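PDB 2OY3: macrophage receptor MARCO from Mus musculus, which probably acts as a macrophage scavenger receptor, recognising ligands through the scavenger receptor cysteine-rich domain seen here. Local coordinates for residues G27-D32 and I64-V69; D32-N37 and G51-S56. One frame throughout, in Å; residues are numbered along the deposited sequence.

Interaction 1: residues G27-D32 and I64-V69; sequences GTICDD and IWLDNV. With MG (magnesium ion), chain B; MG (magnesium ion), chain C.
Thr28 and Cys30 hold strand 25-29 to strand 64-66 in parallel through backbone bonds to Trp65 and Leu66. Trp65 N donates to Thr28 O at 2.8 Å, the weak bond from Leu66 N shares that oxygen, and Cys30 N donates to Leu66 O at 2.8 Å. Two amides on one carbonyl mark a beta bulge at Trp65, so Thr28 pairs with Ile64 but Ile29 with Leu66. Apolar packing follows the faces: Ile29 CG2 lies 4.0 Å from Val69 CG2 and also touches Leu66 CB, while Ile64 CG2 meets Cys30 CB. Trp65 CD1 lies 3.3 Å from Gly27 CA, and its NE1 bonds to Glu25 O. Past the strands, one water donates to Cys30 O and Asp32 O and accepts from Val69 N. The carboxylates of Asp32 and Asp67, their planes 46° apart, bring Asp32 OD2 to 3.0 Å from Asp67 OD1. Asp32 OD1 binds a magnesium ion at 2.2 Å, five waters completing the shell; one of them donates to Asp32 OD2. Two acidic groups so close would repel if both were charged; the magnesium on Asp32 probably eases this, or a proton may be shared, consistent with an acidic patch that attracts a divalent cation.

Interaction 2: residues D32-N37 and G51-S56; sequences DDWDNN and GRALSS. With MG (magnesium ion), chain C; MG (magnesium ion), chain B.
Trp34 overlaps Ala53 through the CD1 corner of its indole, 3.6 Å from Ala53 CB; the methyl meets the ring obliquely, and Leu54 O lies just beyond. With CG anti to the backbone N (chi1 179°), the ring reaches inward to strand 98-101, touching Val99, and NE1 donates to Gly98 O. The Ala53 methyl also presses on the backbone just before helix 36-44, 3.3 Å from Asp35 C. Beside it the polar link is a single direct bond: Ala53 N donates to Asn36 OD1 at 2.8 Å. The N-H points to the oxygen at 158°, and the donor sits 21° off the amide plane. A water donates to the same OD1 and to Ala53 O, so two donors grip the amide oxygen and the water bridges the segments. Arg52 CG brushes Asn36 OD1 at 3.6 Å; the chain then bends at chi3, Leu54 CD2 lying over one guanidinium face, and NH1 forms a salt bridge with Glu100. Asp35 is the N-cap of the helix, and Asp33 O binds the second magnesium ion at 2.2 Å, with Asp38 and Val69. The start of helix 36-44 thus packs on strand 51-54, which pairs with strand 98-101: a helix against a curved sheet, as in the scavenger receptor cysteine-rich fold.

Overall arrangement
Interaction 1 is largely buried near the centre of the domain, while interaction 2 is partly buried and reaches the surface. The first relies on backbone pairing between strands 25-29 and 64-66; the second joins the start of helix 36-44 to strand 51-54 through a methyl contact, one side-chain bond and a water. Along the chain, interaction 2 is nested inside the loop that interaction 1 closes, and Asp32 belongs to both. They meet where Ile29 CG2 packs on Trp34 CE3 and where Asp31 OD2 probably hydrogen-bonds to Ser56 OG. Val69 O and Asp33 O, one from each, bind the same magnesium ion, so metal, a probable hydrogen bond and apolar packing join them.

Interaction 1: residues G27-D32 and I64-V69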
loop_
_atom_site.group_PDB
_atom_site.type_symbol
_atom_site.label_atom_id
_atom_site.label_comp_id
_atom_site.label_asym_id
_atom_site.label_seq_id
_atom_site.Cartn_x
_atom_site.Cartn_y
_atom_site.Cartn_z
ATOM N N GLY A 27 -4.631 4.079 7.601
ATOM C CA GLY A 27 -4.734 2.637 7.692
ATOM C C GLY A 27 -3.703 1.942 6.867
ATOM O O GLY A 27 -2.967 2.572 6.102
ATOM N N THR A 28 -3.665 0.624 6.976
ATOM C CA THR A 28 -2.627 -0.138 6.264
ATOM C C THR A 28 -3.169 -0.934 5.053
ATOM O O THR A 28 -4.373 -0.919 4.762
ATOM C CB THR A 28 -1.850 -1.034 7.245
ATOM O OG1 THR A 28 -2.764 -2.005 7.777
ATOM C CG2 THR A 28 -1.243 -0.161 8.376
ATOM N N ILE A 29 -2.280 -1.638 4.366
ATOM C CA ILE A 29 -2.610 -2.371 3.164
ATOM C C ILE A 29 -2.118 -3.794 3.354
ATOM O O ILE A 29 -0.899 -4.059 3.432
ATOM C CB ILE A 29 -1.956 -1.744 1.910
ATOM C CG1 ILE A 29 -2.431 -0.266 1.729
ATOM C CG2 ILE A 29 -2.209 -2.631 0.652
ATOM C CD1 ILE A 29 -1.696 0.521 0.606
ATOM N N CYS A 30 -3.057 -4.729 3.390
ATOM C CA CYS A 30 -2.643 -6.134 3.446
ATOM C C CYS A 30 -1.900 -6.576 2.168
ATOM O O CYS A 30 -2.211 -6.132 1.063
ATOM C CB CYS A 30 -3.845 -7.036 3.720
ATOM S SG CYS A 30 -3.326 -8.750 3.932
ATOM N N ASP A 31 -0.915 -7.454 2.351
ATOM C CA ASP A 31 0.049 -7.816 1.309
ATOM C C ASP A 31 -0.446 -8.956 0.373
ATOM O O ASP A 31 0.264 -9.350 -0.535
ATOM C CB ASP A 31 1.438 -8.107 1.928
ATOM C CG ASP A 31 1.508 -9.482 2.669
ATOM O OD1 ASP A 31 0.522 -10.249 2.629
ATOM O OD2 ASP A 31 2.563 -9.781 3.283
ATOM N N ASP A 32 -1.654 -9.481 0.607
ATOM C CA ASP A 32 -2.200 -10.497 -0.316
ATOM C C ASP A 32 -2.210 -9.951 -1.754
ATOM O O ASP A 32 -2.933 -8.999 -2.062
ATOM C CB ASP A 32 -3.590 -10.970 0.098
ATOM C CG ASP A 32 -3.597 -11.627 1.493
ATOM O OD1 ASP A 32 -2.648 -12.385 1.829
ATOM O OD2 ASP A 32 -4.559 -11.399 2.251
ATOM N N ILE A 64 -6.928 -1.962 8.896
ATOM C CA ILE A 64 -6.361 -2.445 7.614
ATOM C C ILE A 64 -7.389 -2.067 6.539
ATOM O O ILE A 64 -8.531 -2.530 6.575
ATOM C CB ILE A 64 -6.073 -3.967 7.643
ATOM C CG1 ILE A 64 -5.076 -4.272 8.777
ATOM C CG2 ILE A 64 -5.505 -4.447 6.307
ATOM C CD1 ILE A 64 -4.927 -5.721 9.139
ATOM N N TRP A 65 -7.019 -1.156 5.641
ATOM C CA TRP A 65 -8.025 -0.581 4.759
ATOM C C TRP A 65 -8.156 -1.306 3.449
ATOM O O TRP A 65 -9.221 -1.261 2.864
ATOM C CB TRP A 65 -7.787 0.927 4.456
ATOM C CG TRP A 65 -8.135 1.923 5.554
ATOM C CD1 TRP A 65 -7.411 3.044 5.888
ATOM C CD2 TRP A 65 -9.271 1.902 6.442
ATOM N NE1 TRP A 65 -8.024 3.724 6.919
ATOM C CE2 TRP A 65 -9.159 3.045 7.292
ATOM C CE3 TRP A 65 -10.364 1.028 6.613
ATOM C CZ2 TRP A 65 -10.116 3.347 8.296
ATOM C CZ3 TRP A 65 -11.304 1.301 7.637
ATOM C CH2 TRP A 65 -11.179 2.463 8.453
ATOM N N LEU A 66 -7.061 -1.873 2.948
ATOM C CA LEU A 66 -7.043 -2.499 1.622
ATOM C C LEU A 66 -6.466 -3.898 1.690
ATOM O O LEU A 66 -5.648 -4.205 2.566
ATOM C CB LEU A 66 -6.240 -1.658 0.614
ATOM C CG LEU A 66 -6.885 -0.336 0.202
ATOM C CD1 LEU A 66 -5.870 0.487 -0.571
ATOM C CD2 LEU A 66 -8.161 -0.575 -0.592
ATOM N N ASP A 67 -6.877 -4.737 0.741
ATOM C CA ASP A 67 -6.352 -6.090 0.613
ATOM C C ASP A 67 -6.512 -6.409 -0.855
ATOM O O ASP A 67 -7.387 -5.823 -1.519
ATOM C CB ASP A 67 -7.190 -7.046 1.477
ATOM C CG ASP A 67 -6.560 -8.437 1.621
ATOM O OD1 ASP A 67 -5.380 -8.634 1.261
ATOM O OD2 ASP A 67 -7.265 -9.340 2.116
ATOM N N ASN A 68 -5.661 -7.289 -1.377
ATOM C CA ASN A 68 -5.794 -7.761 -2.748
ATOM C C ASN A 68 -5.801 -6.639 -3.780
ATOM O O ASN A 68 -6.714 -6.571 -4.622
ATOM C CB ASN A 68 -7.068 -8.626 -2.883
ATOM C CG ASN A 68 -7.026 -9.839 -1.974
ATOM O OD1 ASN A 68 -6.248 -10.769 -2.194
ATOM N ND2 ASN A 68 -7.823 -9.812 -0.924
ATOM N N VAL A 69 -4.836 -5.731 -3.663
ATOM C CA VAL A 69 -4.684 -4.638 -4.617
ATOM C C VAL A 69 -4.186 -5.194 -5.964
ATOM O O VAL A 69 -3.284 -6.013 -5.995
ATOM C CB VAL A 69 -3.724 -3.531 -4.085
ATOM C CG1 VAL A 69 -3.588 -2.401 -5.114
ATOM C CG2 VAL A 69 -4.219 -2.979 -2.745
HETATM MG MG MG B . -2.226 -13.643 3.528
HETATM MG MG MG C . -1.542 -7.076 -7.013
HETATM O O HOH W 1 -2.648 -6.234 -1.689
HETATM O O HOH W 2 -0.469 -12.360 3.887
HETATM O O HOH W 3 -3.610 -12.572 4.541
HETATM O O HOH W 4 -3.888 -14.982 2.894
HETATM O O HOH W 5 -1.766 -14.978 5.312
HETATM O O HOH W 6 -0.707 -14.694 2.326
#

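Interaction 2: residues D32-N37 and G51-S56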
loop_
_atom_site.group_PDB
_atom_site.type_symbol
_atom_site.label_atom_id
_atom_site.label_comp_id
_atom_site.label_asym_id
_atom_site.label_seq_id
_atom_site.Cartn_x
_atom_site.Cartn_y
_atom_site.Cartn_z
ATOM N N ASP A 32 -1.654 -9.481 0.607
ATOM C CA ASP A 32 -2.200 -10.497 -0.316
ATOM C C ASP A 32 -2.210 -9.951 -1.754
ATOM O O ASP A 32 -2.933 -8.999 -2.062
ATOM C CB ASP A 32 -3.590 -10.970 0.098
ATOM C CG ASP A 32 -3.597 -11.627 1.493
ATOM O OD1 ASP A 32 -2.648 -12.385 1.829
ATOM O OD2 ASP A 32 -4.559 -11.399 2.251
ATOM N N ASP A 33 -1.315 -10.511 -2.568
ATOM C CA ASP A 33 -1.174 -10.199 -3.996
ATOM C C ASP A 33 -0.581 -8.810 -4.265
ATOM O O ASP A 33 -0.612 -8.322 -5.395
ATOM C CB ASP A 33 -2.509 -10.381 -4.708
ATOM C CG ASP A 33 -3.071 -11.803 -4.515
ATOM O OD1 ASP A 33 -2.263 -12.781 -4.551
ATOM O OD2 ASP A 33 -4.308 -11.904 -4.335
ATOM N N TRP A 34 -0.008 -8.200 -3.237
ATOM C CA TRP A 34 0.659 -6.907 -3.371
ATOM C C TRP A 34 1.956 -7.160 -4.143
ATOM O O TRP A 34 2.814 -7.898 -3.691
ATOM C CB TRP A 34 0.974 -6.361 -1.960
ATOM C CG TRP A 34 1.679 -5.056 -1.909
ATOM C CD1 TRP A 34 2.991 -4.844 -1.616
ATOM C CD2 TRP A 34 1.090 -3.772 -2.110
ATOM N NE1 TRP A 34 3.269 -3.499 -1.656
ATOM C CE2 TRP A 34 2.116 -2.816 -1.950
ATOM C CE3 TRP A 34 -0.208 -3.338 -2.464
ATOM C CZ2 TRP A 34 1.894 -1.435 -2.102
ATOM C CZ3 TRP A 34 -0.434 -1.943 -2.606
ATOM C CH2 TRP A 34 0.602 -1.024 -2.433
ATOM N N ASP A 35 2.090 -6.547 -5.316
ATOM C CA ASP A 35 3.287 -6.752 -6.110
ATOM C C ASP A 35 3.906 -5.436 -6.607
ATOM O O ASP A 35 3.421 -4.354 -6.280
ATOM C CB ASP A 35 2.996 -7.710 -7.263
ATOM C CG ASP A 35 2.065 -7.115 -8.347
ATOM O OD1 ASP A 35 1.697 -7.915 -9.246
ATOM O OD2 ASP A 35 1.700 -5.903 -8.352
ATOM N N ASN A 36 4.947 -5.564 -7.416
ATOM C CA ASN A 36 5.711 -4.414 -7.923
ATOM C C ASN A 36 4.853 -3.405 -8.685
ATOM O O ASN A 36 5.085 -2.215 -8.579
ATOM C CB ASN A 36 6.887 -4.875 -8.785
ATOM C CG ASN A 36 7.983 -5.598 -7.980
ATOM O OD1 ASN A 36 7.983 -5.612 -6.753
ATOM N ND2 ASN A 36 8.915 -6.228 -8.696
ATOM N N ASN A 37 3.850 -3.882 -9.420
ATOM C CA ASN A 37 2.916 -2.965 -10.084
ATOM C C ASN A 37 2.180 -2.075 -9.094
ATOM O O ASN A 37 2.083 -0.869 -9.308
ATOM C CB ASN A 37 1.985 -3.715 -11.020
ATOM C CG ASN A 37 2.718 -4.270 -12.219
ATOM O OD1 ASN A 37 2.539 -5.438 -12.606
ATOM N ND2 ASN A 37 3.615 -3.469 -12.763
ATOM N N GLY A 51 8.502 1.343 -7.682
ATOM C CA GLY A 51 8.605 0.669 -6.379
ATOM C C GLY A 51 8.741 -0.846 -6.539
ATOM O O GLY A 51 8.210 -1.453 -7.500
ATOM N N ARG A 52 9.413 -1.451 -5.561
ATOM C CA ARG A 52 9.410 -2.888 -5.360
ATOM C C ARG A 52 8.460 -3.204 -4.187
ATOM O O ARG A 52 8.528 -2.535 -3.160
ATOM C CB ARG A 52 10.835 -3.360 -5.053
ATOM C CG ARG A 52 10.970 -4.871 -4.831
ATOM C CD ARG A 52 12.433 -5.326 -4.700
ATOM N NE ARG A 52 13.104 -4.809 -3.512
ATOM C CZ ARG A 52 13.020 -5.389 -2.310
ATOM N NH1 ARG A 52 13.638 -4.856 -1.264
ATOM N NH2 ARG A 52 12.309 -6.503 -2.164
ATOM N N ALA A 53 7.573 -4.181 -4.367
ATOM C CA ALA A 53 6.693 -4.673 -3.292
ATOM C C ALA A 53 7.473 -5.301 -2.134
ATOM O O ALA A 53 8.347 -6.162 -2.331
ATOM C CB ALA A 53 5.675 -5.670 -3.843
ATOM N N LEU A 54 7.134 -4.889 -0.917
ATOM C CA LEU A 54 7.662 -5.538 0.290
ATOM C C LEU A 54 6.504 -6.302 0.927
ATOM O O LEU A 54 5.477 -5.707 1.290
ATOM C CB LEU A 54 8.239 -4.511 1.266
ATOM C CG LEU A 54 9.353 -3.582 0.712
ATOM C CD1 LEU A 54 10.016 -2.724 1.816
ATOM C CD2 LEU A 54 10.406 -4.383 -0.066
ATOM N N SER A 55 6.625 -7.620 0.971
ATOM C CA SER A 55 5.565 -8.456 1.531
ATOM C C SER A 55 5.827 -8.542 3.026
ATOM O O SER A 55 6.984 -8.677 3.466
ATOM C CB SER A 55 5.555 -9.862 0.878
ATOM O OG SER A 55 6.853 -10.427 0.846
ATOM N N SER A 56 4.751 -8.455 3.806
ATOM C CA SER A 56 4.829 -8.575 5.266
ATOM C C SER A 56 5.910 -7.707 5.878
ATOM O O SER A 56 6.769 -8.198 6.628
ATOM C CB SER A 56 4.971 -10.050 5.698
ATOM O OG SER A 56 3.702 -10.674 5.635
HETATM MG MG MG C . -1.542 -7.076 -7.013
HETATM MG MG MG B . -2.226 -13.643 3.528
HETATM O O HOH W 3 -3.610 -12.572 4.541
HETATM O O HOH W 7 8.801 -7.442 -4.511
HETATM O O HOH W 4 -3.888 -14.982 2.894
HETATM O O HOH W 5 -1.766 -14.978 5.312
HETATM O O HOH W 2 -0.469 -12.360 3.887
HETATM O O HOH W 6 -0.707 -14.694 2.326
#